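Local coordinates for beta-ketoacyl synthase (Burkholderia phymatum, PDB 4EWG), which probably works as a 3-oxoacyl-[acyl-carrier-protein] synthase, condensing malonyl-ACP with an acyl chain to lengthen it by two carbons, at residues His272-Thr277 and Phe397-Ile402; Arg224-Lys229 and Arg311-Glu316; Val9-Gly14 and Lys251-Thr256; Leu87-Ala92 and Thr241-Glu246; Val262-Asn267 and Thr404-Arg409. All coordinates share one frame; numbering follows the deposited sequence.

Interaction 1 (His272-Thr277 and Phe397-Ile402); sequences HMTQPT and FAFGGI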
# COMPACT_ATOMS: atom_id res chain seq x y z
N HIS A 272 11.24 -12.98 -11.10
CA HIS A 272 10.30 -12.67 -12.18
C HIS A 272 9.04 -11.97 -11.70
O HIS A 272 8.61 -12.11 -10.52
CB HIS A 272 9.93 -13.95 -12.92
CG HIS A 272 9.48 -13.73 -14.34
ND1 HIS A 272 8.18 -13.47 -14.68
CD2 HIS A 272 10.21 -13.71 -15.53
CE1 HIS A 272 8.09 -13.32 -16.01
NE2 HIS A 272 9.33 -13.46 -16.53
N MET A 273 8.43 -11.21 -12.62
CA MET A 273 7.21 -10.48 -12.34
C MET A 273 5.97 -11.41 -12.20
O MET A 273 5.07 -11.14 -11.40
CB MET A 273 6.94 -9.45 -13.44
CG MET A 273 5.80 -8.49 -13.14
SD MET A 273 6.16 -7.41 -11.71
CE MET A 273 7.57 -6.48 -12.43
N THR A 274 5.93 -12.49 -12.98
CA THR A 274 4.75 -13.38 -13.01
C THR A 274 5.08 -14.86 -12.75
O THR A 274 4.32 -15.56 -12.10
CB THR A 274 3.95 -13.22 -14.34
OG1 THR A 274 4.77 -13.58 -15.46
CG2 THR A 274 3.46 -11.78 -14.50
N GLN A 275 6.19 -15.34 -13.30
CA GLN A 275 6.63 -16.71 -13.04
C GLN A 275 7.15 -16.87 -11.59
O GLN A 275 8.10 -16.21 -11.21
CB GLN A 275 7.72 -17.15 -14.04
CG GLN A 275 7.38 -17.01 -15.54
CD GLN A 275 8.46 -17.61 -16.45
OE1 GLN A 275 9.40 -18.22 -15.97
NE2 GLN A 275 8.32 -17.44 -17.78
N PRO A 276 6.55 -17.75 -10.79
CA PRO A 276 6.98 -17.94 -9.40
C PRO A 276 8.22 -18.81 -9.23
O PRO A 276 8.41 -19.76 -9.99
CB PRO A 276 5.76 -18.60 -8.75
CG PRO A 276 5.10 -19.31 -9.85
CD PRO A 276 5.37 -18.57 -11.11
N THR A 277 9.04 -18.53 -8.22
CA THR A 277 10.21 -19.34 -7.88
C THR A 277 10.00 -20.14 -6.57
O THR A 277 9.91 -19.57 -5.46
CB THR A 277 11.46 -18.45 -7.68
OG1 THR A 277 11.67 -17.64 -8.84
CG2 THR A 277 12.71 -19.34 -7.44
N PHE A 397 0.61 -16.18 -2.94
CA PHE A 397 1.77 -15.82 -3.76
C PHE A 397 1.27 -14.96 -4.85
O PHE A 397 0.36 -15.36 -5.54
CB PHE A 397 2.42 -17.09 -4.34
CG PHE A 397 2.74 -18.10 -3.31
CD1 PHE A 397 3.83 -17.93 -2.46
CD2 PHE A 397 1.96 -19.21 -3.15
CE1 PHE A 397 4.13 -18.86 -1.48
CE2 PHE A 397 2.26 -20.15 -2.16
CZ PHE A 397 3.34 -19.97 -1.34
N ALA A 398 1.91 -13.82 -5.07
CA ALA A 398 1.33 -12.76 -5.83
C ALA A 398 2.25 -12.22 -6.94
O ALA A 398 3.44 -12.55 -7.03
CB ALA A 398 0.95 -11.64 -4.89
N PHE A 399 1.67 -11.39 -7.79
CA PHE A 399 2.40 -10.55 -8.72
C PHE A 399 3.66 -9.97 -8.12
O PHE A 399 3.67 -9.57 -6.95
CB PHE A 399 1.53 -9.36 -9.10
CG PHE A 399 0.95 -9.46 -10.45
CD1 PHE A 399 1.68 -9.09 -11.55
CD2 PHE A 399 -0.34 -9.90 -10.62
CE1 PHE A 399 1.14 -9.20 -12.81
CE2 PHE A 399 -0.91 -10.00 -11.87
CZ PHE A 399 -0.16 -9.66 -12.97
N GLY A 400 4.70 -9.91 -8.94
CA GLY A 400 5.98 -9.43 -8.47
C GLY A 400 6.72 -10.43 -7.57
O GLY A 400 7.74 -10.09 -6.98
N GLY A 401 6.22 -11.65 -7.47
CA GLY A 401 6.87 -12.64 -6.64
C GLY A 401 6.72 -12.39 -5.14
O GLY A 401 7.54 -12.88 -4.37
N ILE A 402 5.69 -11.62 -4.75
CA ILE A 402 5.42 -11.34 -3.33
C ILE A 402 4.79 -12.55 -2.68
O ILE A 402 3.70 -13.00 -3.11
CB ILE A 402 4.47 -10.13 -3.15
CG1 ILE A 402 5.16 -8.84 -3.59
CG2 ILE A 402 4.00 -10.01 -1.71
CD1 ILE A 402 4.22 -7.66 -3.80

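Interaction 2 (Arg224-Lys229 and Arg311-Glu316); sequences RPFDAK and RGDVAE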
# COMPACT_ATOMS: atom_id res chain seq x y z
N ARG A 224 -9.31 -25.74 -11.79
CA ARG A 224 -8.99 -27.08 -11.34
C ARG A 224 -7.60 -27.13 -10.68
O ARG A 224 -6.67 -27.72 -11.21
CB ARG A 224 -9.00 -28.06 -12.54
CG ARG A 224 -10.19 -27.95 -13.48
CD ARG A 224 -10.10 -28.98 -14.62
NE ARG A 224 -10.15 -30.36 -14.16
CZ ARG A 224 -11.26 -31.03 -13.90
NH1 ARG A 224 -11.19 -32.28 -13.48
NH2 ARG A 224 -12.46 -30.47 -14.04
N PRO A 225 -7.47 -26.53 -9.50
CA PRO A 225 -6.16 -26.47 -8.88
C PRO A 225 -5.48 -27.84 -8.76
O PRO A 225 -6.11 -28.80 -8.33
CB PRO A 225 -6.44 -25.89 -7.49
CG PRO A 225 -7.68 -25.13 -7.66
CD PRO A 225 -8.50 -25.91 -8.66
N PHE A 226 -4.21 -27.89 -9.17
CA PHE A 226 -3.36 -29.10 -9.09
C PHE A 226 -3.80 -30.26 -9.99
O PHE A 226 -3.24 -31.33 -9.94
CB PHE A 226 -3.18 -29.56 -7.64
CG PHE A 226 -2.77 -28.47 -6.72
CD1 PHE A 226 -1.50 -27.93 -6.80
CD2 PHE A 226 -3.67 -27.92 -5.81
CE1 PHE A 226 -1.11 -26.91 -5.98
CE2 PHE A 226 -3.29 -26.90 -4.96
CZ PHE A 226 -2.01 -26.38 -5.05
N ASP A 227 -4.79 -30.03 -10.83
CA ASP A 227 -5.34 -31.06 -11.69
C ASP A 227 -4.59 -31.14 -13.04
O ASP A 227 -4.17 -30.12 -13.60
CB ASP A 227 -6.83 -30.78 -11.93
CG ASP A 227 -7.54 -31.95 -12.59
OD1 ASP A 227 -7.86 -32.92 -11.88
OD2 ASP A 227 -7.77 -31.88 -13.82
N ALA A 228 -4.46 -32.35 -13.55
CA ALA A 228 -3.73 -32.60 -14.81
C ALA A 228 -4.40 -31.96 -16.00
O ALA A 228 -3.77 -31.77 -17.02
CB ALA A 228 -3.60 -34.09 -15.07
N LYS A 229 -5.69 -31.66 -15.89
CA LYS A 229 -6.44 -31.12 -17.01
C LYS A 229 -6.74 -29.64 -16.84
O LYS A 229 -7.49 -29.08 -17.61
CB LYS A 229 -7.76 -31.93 -17.23
CG LYS A 229 -7.55 -33.38 -17.69
CD LYS A 229 -6.51 -33.47 -18.80
CE LYS A 229 -6.50 -34.81 -19.54
NZ LYS A 229 -5.87 -35.88 -18.70
N ARG A 311 2.14 -22.92 -14.16
CA ARG A 311 3.35 -22.78 -13.34
C ARG A 311 3.09 -22.54 -11.84
O ARG A 311 3.89 -22.94 -10.99
CB ARG A 311 4.18 -21.60 -13.81
CG ARG A 311 4.73 -21.72 -15.21
CD ARG A 311 5.41 -20.42 -15.58
NE ARG A 311 6.22 -20.50 -16.79
CZ ARG A 311 7.41 -21.10 -16.88
NH1 ARG A 311 7.95 -21.68 -15.80
NH2 ARG A 311 8.07 -21.11 -18.06
N GLY A 312 1.99 -21.84 -11.53
CA GLY A 312 1.67 -21.46 -10.15
C GLY A 312 1.48 -22.68 -9.29
O GLY A 312 2.08 -22.80 -8.23
N ASP A 313 0.66 -23.61 -9.76
CA ASP A 313 0.38 -24.80 -9.01
C ASP A 313 1.62 -25.70 -8.85
O ASP A 313 1.88 -26.22 -7.76
CB ASP A 313 -0.76 -25.58 -9.67
CG ASP A 313 -2.11 -24.89 -9.50
OD1 ASP A 313 -2.17 -23.71 -9.02
OD2 ASP A 313 -3.14 -25.54 -9.86
N VAL A 314 2.41 -25.84 -9.91
CA VAL A 314 3.65 -26.65 -9.83
C VAL A 314 4.61 -26.06 -8.78
O VAL A 314 4.99 -26.73 -7.82
CB VAL A 314 4.35 -26.75 -11.21
CG1 VAL A 314 5.77 -27.34 -11.07
CG2 VAL A 314 3.50 -27.56 -12.17
N ALA A 315 4.96 -24.79 -8.94
CA ALA A 315 5.84 -24.10 -8.00
C ALA A 315 5.34 -24.19 -6.58
O ALA A 315 6.15 -24.44 -5.65
CB ALA A 315 5.98 -22.64 -8.37
N GLU A 316 4.04 -23.95 -6.37
CA GLU A 316 3.47 -23.98 -5.02
C GLU A 316 3.60 -25.38 -4.41
O GLU A 316 3.99 -25.52 -3.25
CB GLU A 316 1.98 -23.53 -4.99
CG GLU A 316 1.37 -23.60 -3.60
CD GLU A 316 -0.02 -22.97 -3.47
OE1 GLU A 316 -0.69 -22.69 -4.49
OE2 GLU A 316 -0.44 -22.73 -2.33

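Interaction 3 (Val9-Gly14 and Lys251-Thr256); sequences VITGMG and KARGAT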
# COMPACT_ATOMS: atom_id res chain seq x y z
N VAL A 9 -4.98 -12.00 18.71
CA VAL A 9 -6.06 -12.92 18.44
C VAL A 9 -7.08 -12.28 17.51
O VAL A 9 -7.11 -11.07 17.31
CB VAL A 9 -6.78 -13.38 19.76
CG1 VAL A 9 -5.84 -14.15 20.66
CG2 VAL A 9 -7.44 -12.19 20.50
N ILE A 10 -7.91 -13.11 16.93
CA ILE A 10 -8.91 -12.70 15.98
C ILE A 10 -10.25 -12.84 16.65
O ILE A 10 -10.67 -13.94 16.95
CB ILE A 10 -8.89 -13.61 14.73
CG1 ILE A 10 -7.60 -13.38 13.94
CG2 ILE A 10 -10.09 -13.35 13.84
CD1 ILE A 10 -7.20 -14.57 13.12
N THR A 11 -10.94 -11.73 16.84
CA THR A 11 -12.23 -11.73 17.60
C THR A 11 -13.43 -11.38 16.72
O THR A 11 -14.56 -11.40 17.19
CB THR A 11 -12.14 -10.72 18.75
OG1 THR A 11 -11.69 -9.47 18.21
CG2 THR A 11 -11.11 -11.16 19.76
N GLY A 12 -13.17 -11.07 15.44
CA GLY A 12 -14.23 -10.80 14.46
C GLY A 12 -13.86 -11.29 13.06
O GLY A 12 -12.71 -11.10 12.63
N MET A 13 -14.79 -11.95 12.37
CA MET A 13 -14.59 -12.37 10.97
C MET A 13 -15.87 -12.14 10.19
O MET A 13 -16.97 -12.41 10.69
CB MET A 13 -14.22 -13.86 10.86
CG MET A 13 -13.19 -14.32 11.86
SD MET A 13 -12.50 -15.97 11.57
CE MET A 13 -13.99 -16.97 11.69
N GLY A 14 -15.72 -11.67 8.96
CA GLY A 14 -16.84 -11.46 8.08
C GLY A 14 -16.40 -11.09 6.68
O GLY A 14 -15.27 -10.68 6.44
N LYS A 251 -9.35 -10.76 26.20
CA LYS A 251 -9.67 -11.45 27.44
C LYS A 251 -10.46 -10.51 28.41
O LYS A 251 -11.58 -10.82 28.81
CB LYS A 251 -8.40 -12.09 28.06
N ALA A 252 -9.92 -9.32 28.70
CA ALA A 252 -10.56 -8.37 29.65
C ALA A 252 -12.02 -7.99 29.30
O ALA A 252 -12.82 -7.76 30.20
CB ALA A 252 -9.73 -7.10 29.78
N ARG A 253 -12.40 -7.93 28.02
CA ARG A 253 -13.80 -7.65 27.70
C ARG A 253 -14.64 -8.93 27.43
O ARG A 253 -15.77 -8.85 27.02
CB ARG A 253 -13.90 -6.67 26.50
CG ARG A 253 -13.65 -7.29 25.13
CD ARG A 253 -13.51 -6.22 24.04
NE ARG A 253 -13.23 -6.86 22.75
CZ ARG A 253 -14.16 -7.29 21.89
NH1 ARG A 253 -15.46 -7.08 22.13
NH2 ARG A 253 -13.80 -7.89 20.76
N GLY A 254 -14.06 -10.09 27.68
CA GLY A 254 -14.72 -11.37 27.48
C GLY A 254 -15.04 -11.74 26.05
O GLY A 254 -16.05 -12.38 25.78
N ALA A 255 -14.19 -11.36 25.12
CA ALA A 255 -14.46 -11.57 23.71
C ALA A 255 -14.43 -13.06 23.39
O ALA A 255 -13.64 -13.78 23.97
CB ALA A 255 -13.42 -10.85 22.86
N THR A 256 -15.27 -13.49 22.46
CA THR A 256 -15.17 -14.80 21.87
C THR A 256 -13.96 -14.79 20.91
O THR A 256 -13.93 -14.00 20.00
CB THR A 256 -16.42 -15.15 21.07
OG1 THR A 256 -17.53 -15.27 21.94
CG2 THR A 256 -16.22 -16.45 20.34
O HOH W 1 -16.25 -12.82 18.39

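Interaction 4 (Leu87-Ala92 and Thr241-Glu246); sequences LALADA and TLVLEE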
# COMPACT_ATOMS: atom_id res chain seq x y z
N LEU A 87 -19.61 -6.43 9.05
CA LEU A 87 -19.97 -7.74 9.54
C LEU A 87 -18.96 -8.20 10.62
O LEU A 87 -19.36 -8.71 11.67
CB LEU A 87 -20.05 -8.74 8.37
CG LEU A 87 -21.27 -8.52 7.47
CD1 LEU A 87 -21.10 -9.06 6.05
CD2 LEU A 87 -22.57 -9.05 8.11
N ALA A 88 -17.67 -7.98 10.37
CA ALA A 88 -16.62 -8.45 11.27
C ALA A 88 -16.67 -7.71 12.59
O ALA A 88 -16.48 -8.31 13.63
CB ALA A 88 -15.26 -8.28 10.64
N LEU A 89 -16.89 -6.41 12.53
CA LEU A 89 -17.08 -5.62 13.73
C LEU A 89 -18.29 -6.08 14.55
O LEU A 89 -18.20 -6.19 15.78
CB LEU A 89 -17.24 -4.17 13.39
CG LEU A 89 -15.97 -3.44 13.07
CD1 LEU A 89 -16.40 -2.10 12.49
CD2 LEU A 89 -15.12 -3.30 14.32
N ALA A 90 -19.40 -6.37 13.91
CA ALA A 90 -20.59 -6.85 14.67
C ALA A 90 -20.19 -8.12 15.36
O ALA A 90 -20.44 -8.32 16.56
CB ALA A 90 -21.80 -7.08 13.78
N ASP A 91 -19.57 -9.01 14.59
CA ASP A 91 -19.24 -10.32 15.07
C ASP A 91 -18.28 -10.17 16.24
O ASP A 91 -18.35 -10.96 17.18
CB ASP A 91 -18.64 -11.19 13.93
CG ASP A 91 -18.06 -12.51 14.42
OD1 ASP A 91 -18.83 -13.36 14.97
OD2 ASP A 91 -16.84 -12.69 14.27
N ALA A 92 -17.42 -9.15 16.22
CA ALA A 92 -16.45 -8.92 17.32
C ALA A 92 -17.07 -8.23 18.55
O ALA A 92 -16.42 -8.06 19.57
CB ALA A 92 -15.26 -8.14 16.82
N THR A 241 -12.85 -9.33 6.03
CA THR A 241 -12.19 -8.57 7.06
C THR A 241 -12.06 -9.44 8.31
O THR A 241 -13.03 -10.11 8.73
CB THR A 241 -12.99 -7.31 7.44
OG1 THR A 241 -13.21 -6.49 6.28
CG2 THR A 241 -12.23 -6.49 8.51
N LEU A 242 -10.88 -9.39 8.92
CA LEU A 242 -10.70 -9.92 10.27
C LEU A 242 -10.47 -8.77 11.26
O LEU A 242 -9.80 -7.76 10.95
CB LEU A 242 -9.54 -10.88 10.35
CG LEU A 242 -9.47 -12.03 9.37
CD1 LEU A 242 -8.13 -12.76 9.55
CD2 LEU A 242 -10.63 -12.96 9.65
N VAL A 243 -11.06 -8.92 12.45
CA VAL A 243 -10.77 -8.02 13.57
C VAL A 243 -9.63 -8.68 14.38
O VAL A 243 -9.79 -9.75 14.96
CB VAL A 243 -11.99 -7.78 14.47
CG1 VAL A 243 -11.58 -6.95 15.66
CG2 VAL A 243 -13.15 -7.13 13.71
N LEU A 244 -8.48 -8.06 14.38
CA LEU A 244 -7.35 -8.52 15.17
C LEU A 244 -7.34 -7.70 16.43
O LEU A 244 -7.70 -6.51 16.40
CB LEU A 244 -6.01 -8.31 14.43
CG LEU A 244 -5.54 -9.29 13.35
CD1 LEU A 244 -6.62 -9.46 12.29
CD2 LEU A 244 -4.24 -8.78 12.72
N GLU A 245 -6.92 -8.32 17.52
CA GLU A 245 -7.05 -7.66 18.81
C GLU A 245 -5.97 -8.16 19.75
O GLU A 245 -5.69 -9.36 19.80
CB GLU A 245 -8.42 -7.95 19.36
CG GLU A 245 -8.72 -7.29 20.69
CD GLU A 245 -10.20 -7.35 21.06
OE1 GLU A 245 -11.02 -7.91 20.28
OE2 GLU A 245 -10.55 -6.84 22.15
N GLU A 246 -5.37 -7.23 20.50
CA GLU A 246 -4.37 -7.62 21.48
C GLU A 246 -5.04 -8.57 22.50
O GLU A 246 -6.19 -8.38 22.88
CB GLU A 246 -3.78 -6.39 22.16
CG GLU A 246 -2.64 -6.68 23.12
CD GLU A 246 -3.09 -7.04 24.52
OE1 GLU A 246 -4.10 -6.48 24.99
OE2 GLU A 246 -2.44 -7.90 25.15

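Interaction 5 (Val262-Asn267 and Thr404-Arg409); sequences VGFGCN and TSLIFR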
# COMPACT_ATOMS: atom_id res chain seq x y z
N VAL A 262 -0.04 -16.66 15.09
CA VAL A 262 1.24 -16.97 15.74
C VAL A 262 2.46 -16.78 14.85
O VAL A 262 3.57 -16.66 15.36
CB VAL A 262 1.24 -18.39 16.37
CG1 VAL A 262 0.34 -18.42 17.63
CG2 VAL A 262 0.81 -19.47 15.38
N GLY A 263 2.28 -16.71 13.53
CA GLY A 263 3.39 -16.41 12.64
C GLY A 263 3.01 -15.77 11.34
O GLY A 263 1.93 -16.00 10.78
N PHE A 264 3.92 -14.94 10.84
CA PHE A 264 3.75 -14.33 9.55
C PHE A 264 5.08 -14.26 8.86
O PHE A 264 6.04 -13.76 9.43
CB PHE A 264 3.17 -12.93 9.71
CG PHE A 264 3.11 -12.14 8.45
CD1 PHE A 264 2.42 -12.61 7.35
CD2 PHE A 264 3.71 -10.88 8.37
CE1 PHE A 264 2.35 -11.87 6.18
CE2 PHE A 264 3.62 -10.12 7.22
CZ PHE A 264 2.96 -10.63 6.11
N GLY A 265 5.15 -14.78 7.65
CA GLY A 265 6.38 -14.72 6.84
C GLY A 265 6.05 -13.99 5.53
O GLY A 265 4.99 -14.22 4.94
N CYS A 266 6.94 -13.09 5.13
CA CYS A 266 6.76 -12.35 3.94
C CYS A 266 8.08 -12.06 3.28
O CYS A 266 8.99 -11.51 3.91
CB CYS A 266 6.04 -11.04 4.26
SG CYS A 266 5.69 -10.07 2.78
N ASN A 267 8.17 -12.44 2.01
CA ASN A 267 9.35 -12.19 1.21
C ASN A 267 8.99 -12.04 -0.27
O ASN A 267 7.83 -11.98 -0.61
CB ASN A 267 10.42 -13.30 1.42
CG ASN A 267 10.04 -14.62 0.80
OD1 ASN A 267 8.91 -14.83 0.36
ND2 ASN A 267 11.00 -15.53 0.74
N THR A 404 3.48 -14.56 0.93
CA THR A 404 3.02 -14.51 2.32
C THR A 404 2.60 -15.86 2.83
O THR A 404 2.06 -16.67 2.10
CB THR A 404 1.83 -13.56 2.51
OG1 THR A 404 0.71 -14.04 1.74
CG2 THR A 404 2.17 -12.17 2.05
N SER A 405 2.88 -16.09 4.10
CA SER A 405 2.51 -17.31 4.82
C SER A 405 2.00 -16.90 6.20
O SER A 405 2.69 -16.20 6.94
CB SER A 405 3.73 -18.21 4.95
OG SER A 405 3.41 -19.41 5.59
N LEU A 406 0.80 -17.34 6.54
CA LEU A 406 0.18 -17.02 7.83
C LEU A 406 -0.01 -18.29 8.59
O LEU A 406 -0.53 -19.26 8.03
CB LEU A 406 -1.17 -16.36 7.62
CG LEU A 406 -1.10 -14.92 7.12
CD1 LEU A 406 -2.46 -14.52 6.48
CD2 LEU A 406 -0.67 -13.99 8.25
N ILE A 407 0.34 -18.27 9.88
CA ILE A 407 0.05 -19.37 10.77
C ILE A 407 -0.96 -18.98 11.88
O ILE A 407 -0.72 -18.03 12.66
CB ILE A 407 1.34 -19.94 11.42
CG1 ILE A 407 2.31 -20.44 10.33
CG2 ILE A 407 0.98 -21.10 12.37
CD1 ILE A 407 3.69 -20.87 10.82
N PHE A 408 -2.06 -19.75 11.96
CA PHE A 408 -3.08 -19.56 12.97
C PHE A 408 -3.06 -20.73 13.99
O PHE A 408 -2.95 -21.91 13.62
CB PHE A 408 -4.46 -19.49 12.31
CG PHE A 408 -4.58 -18.42 11.29
CD1 PHE A 408 -4.45 -17.09 11.65
CD2 PHE A 408 -4.77 -18.73 9.96
CE1 PHE A 408 -4.53 -16.08 10.71
CE2 PHE A 408 -4.85 -17.72 9.00
CZ PHE A 408 -4.73 -16.40 9.38
N ARG A 409 -3.17 -20.38 15.25
CA ARG A 409 -3.20 -21.37 16.31
C ARG A 409 -4.65 -21.65 16.72
O ARG A 409 -5.47 -20.73 16.85
CB ARG A 409 -2.39 -20.91 17.52
CG ARG A 409 -2.66 -21.76 18.72
CD ARG A 409 -1.74 -21.52 19.90
NE ARG A 409 -1.79 -22.73 20.69
CZ ARG A 409 -0.96 -23.00 21.69
NH1 ARG A 409 -0.05 -22.12 22.08
NH2 ARG A 409 -1.07 -24.16 22.31

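Interaction 1 (His272-Thr277 and Phe397-Ile402)
Met-273 and Gly-400 hold two loops together at the tight Phe-Gly-Gly turn of a beta hairpin, the turn that links strands 391-398 and 402-409. In FabF-type condensing enzymes the phenylalanine of this turn gates the acyl pocket, and Phe-399 probably has the same place here. The closely packed part is backbone. Gly-400 N donates to Met-273 O over 2.8 Å, with the donor a little out of the carbonyl plane, and Phe-399 C lies 3.8 Å from the same oxygen. Both glycines have positive phi; without a side chain, Gly-401 leaves room for the His-272 carbonyl and Gly-400 for the Met-273 sulfur. The hairpin closes through Ala-398 N, bonded to Ile-402 O at 2.8 Å.

The looser side is that of the loop 272-277, whose residues are partly exposed. Met-273 CB points away from the hairpin; CG stands anti to the backbone N (chi1 -171°), and a bend at chi2 (65°) brings SD back to 3.8 Å from Gly-400 CA. Thr-274 and Phe-399 run side by side, and the methyl CG2 of the threonine touches ring atom CE1 of Phe-399 at 3.9 Å. From the second subunit, Leu-153 packs on Met-273, and Tyr-139 meets the buried Phe-399 ring edge-to-face. Within 272-277 the loop is braced by its own histidine, as Thr-274 N gives a nearly straight bond (170°) to ring atom ND1 of His-272, 3.0 Å away.

Interaction 2 (Arg224-Lys229 and Arg311-Glu316)
Phe-226 docks on Asp-313 by both its backbone and its ring. Its N-H donates to Asp-313 OD2 at 2.7 Å and almost straight (168°), coming in from above the carboxylate plane rather than within it. The ring then swings along the same side chain. Asp-313 CG sits over one ring face, offset toward the rim, with the two planes 31° apart; CD1 touches Asp-313 CB at 3.8 Å and CE1 comes within 3.5 Å of Asp-313 O. At the far end of the ring, CZ lies 4.0 Å from Glu-316 OE1. Pro-225 CA also lies 3.3 Å from Asp-313 OD2.

One step out, a type II beta turn from Arg-224 to Asp-227 presents that N-H. Phe-226 takes the third position with positive phi, and Asp-227 N closes the turn on Arg-224 O. The turn is pinned by Asp-227 OD2, which is gripped from opposite faces of its plane: Arg-224 NE makes a salt bridge at 2.8 Å, and Lys-229 N completes an Asx turn at 2.9 Å. On the helix side, with OD2 on Phe-226 N and OD1 on Ser-308 N, the Asp-313 carboxylate is held against rotation, while the two oxygens of Glu-316 accept from His-305 N and Gly-306 N.

The loop thus lies against the first turns of helix 310-324, whose Ala-315 and Glu-316 pack on Met-281 of helix 278-291. Tyr-379, from strand 378-379 of the mixed sheet, meets the Phe-226 ring.

Interaction 3 (Val9-Gly14 and Lys251-Thr256)
Arg-253, just past the end of helix 247-252, is the first residue of 251-256 to reach Thr-11. Its CG sits between the backbone N and carbonyl carbon (chi1 77°), and the chain then runs extended, which carries the guanidinium edge-on to Thr-11 with NH2 3.7 Å from OG1. That is contact rather than a bond: Glu-245 takes both partners, Thr-11 OG1 through a hydrogen bond and Arg-253 NE through a salt bridge, while NH2 goes to Ala-92 O. Gly-254 comes next, with positive phi, as the C-prime residue of a Schellman motif; its N returns to Lys-251 O at 2.8 Å, and Ala-255 N to Ala-250 O. The turn ends the helix that carries His-249, a calcium-binding residue in this protein though no ion is bound to this chain, and sends the chain back toward strand 8-16. Ala-255 then lays its CB against one face of the Arg-253 guanidinium, near its rim, and 3.9 Å from the Thr-11 methyl CG2. Last, Thr-256 brings its carbonyl O to 3.7 Å from Thr-11 CA. A water lies 3.1 Å from that oxygen; its other approach, to Thr-11 O, is too short to be trusted.

Interaction 4 (Leu87-Ala92 and Thr241-Glu246)
Thr-241 OG1 is gripped by two hydroxyls, Tyr-109 OH and Ser-85 OG, while CB and CG2 face Ala-88 of helix 76-92. The methyl CG2 stands anti to the backbone N while OG1 lies beside it (chi1 -57°), and both CB and CG2 touch the alanine, CB to CB at 4.0 Å. Ala-88 CB also rests 3.5 Å from Thr-241 O.

Two residues along the strand, Val-243 does most of the filling. Its CG2 packs between two alanines one helical turn apart, 3.9 Å from both Ala-88 CB and Ala-92 CB, and it presses on the helix backbone itself, 3.5 Å from Ala-88 O. The second branch, CG1, meets Ala-92 CB at 4.0 Å. The end of Leu-89 comes nearer than its base, CD2 lying 4.3 Å from Val-243 CG2. Small side chains here go with a distance of 7.7 Å between the axes of 87-92 and 241-246, which run at 41° to each other.

Every touching residue is buried. Alternation along the strand sorts its two faces: Thr-241 and Val-243 meet helix 76-92, whereas Leu-242 and Leu-244 pack on helix 170-183. This is the layering of the five-layered alpha-beta-alpha-beta-alpha thiolase fold: outer helix, sheet and central helix of its N-terminal half.

Interaction 5 (Val262-Asn267 and Thr404-Arg409)
Strands 259-268 and 402-409 run antiparallel, 177° between their directions, with two backbone bonds between Ser-405 and Gly-265, one from Ile-407 N to Gly-263 O, and a classic beta bulge where Ile-407 O takes Val-262 N at 2.9 Å and Gly-263 N only weakly, at 3.4 Å.

At the bulge Val-262 packs on its neighbours. Its CG2 presses on Ile-407 CG2 at 3.4 Å, tighter than usual for two carbons, with the side chains at about a right angle; its other methyl, CG1, lies 3.7 Å from Arg-409 CB. On the opposite strand face from Ile-407, the Phe-264 side chain crosses those of Leu-406 and Thr-404. With CG anti to the backbone N (chi1 173°), CD1 reaches Leu-406 CD2 at 3.5 Å and CE1 reaches Thr-404 CB at 4.1 Å. Cys-266 SG closes this row, 4.2 Å from Thr-404 CG2, and Thr-404 OG1 bonds to Ser-172. The other face carries Ser-405 and Ile-407 opposite two glycines, and there Ser-405 OG bonds to Asn-395.

In the sheet, strand 391-398 flanks 402-409, and 8-16 flanks 259-268. Ser-405 and Ile-407 pack on Ala-288 of helix 278-291; on the other face Phe-264, Cys-266 and Thr-404 meet helix 170-183, Phe-408 meets helix 344-358, and Arg-160 of the second subunit touches Phe-264 and Cys-266.

How the interactions relate
Interactions 3, 4 and 5 belong to one stretch of the mixed sheet. Interaction 5 pairs two central strands by backbone bonds, and interaction 4 lays a helix on a strand through small apolar groups; both are buried. Interaction 3, partly exposed and about 7 Å from interaction 4 between centres, relies on van der Waals touches, its polar ends satisfied by Glu-245 and Ala-92 of interaction 4. Interactions 1 and 2 occupy the side opposite interactions 3 and 4 and touch through Pro-276 and Ala-315. Both hang on a single backbone N-H, received by a carbonyl in the first and a buried carboxylate in the second. The turn of interaction 1 joins strand 402-409 of interaction 5 to its neighbour, and both meet the second subunit.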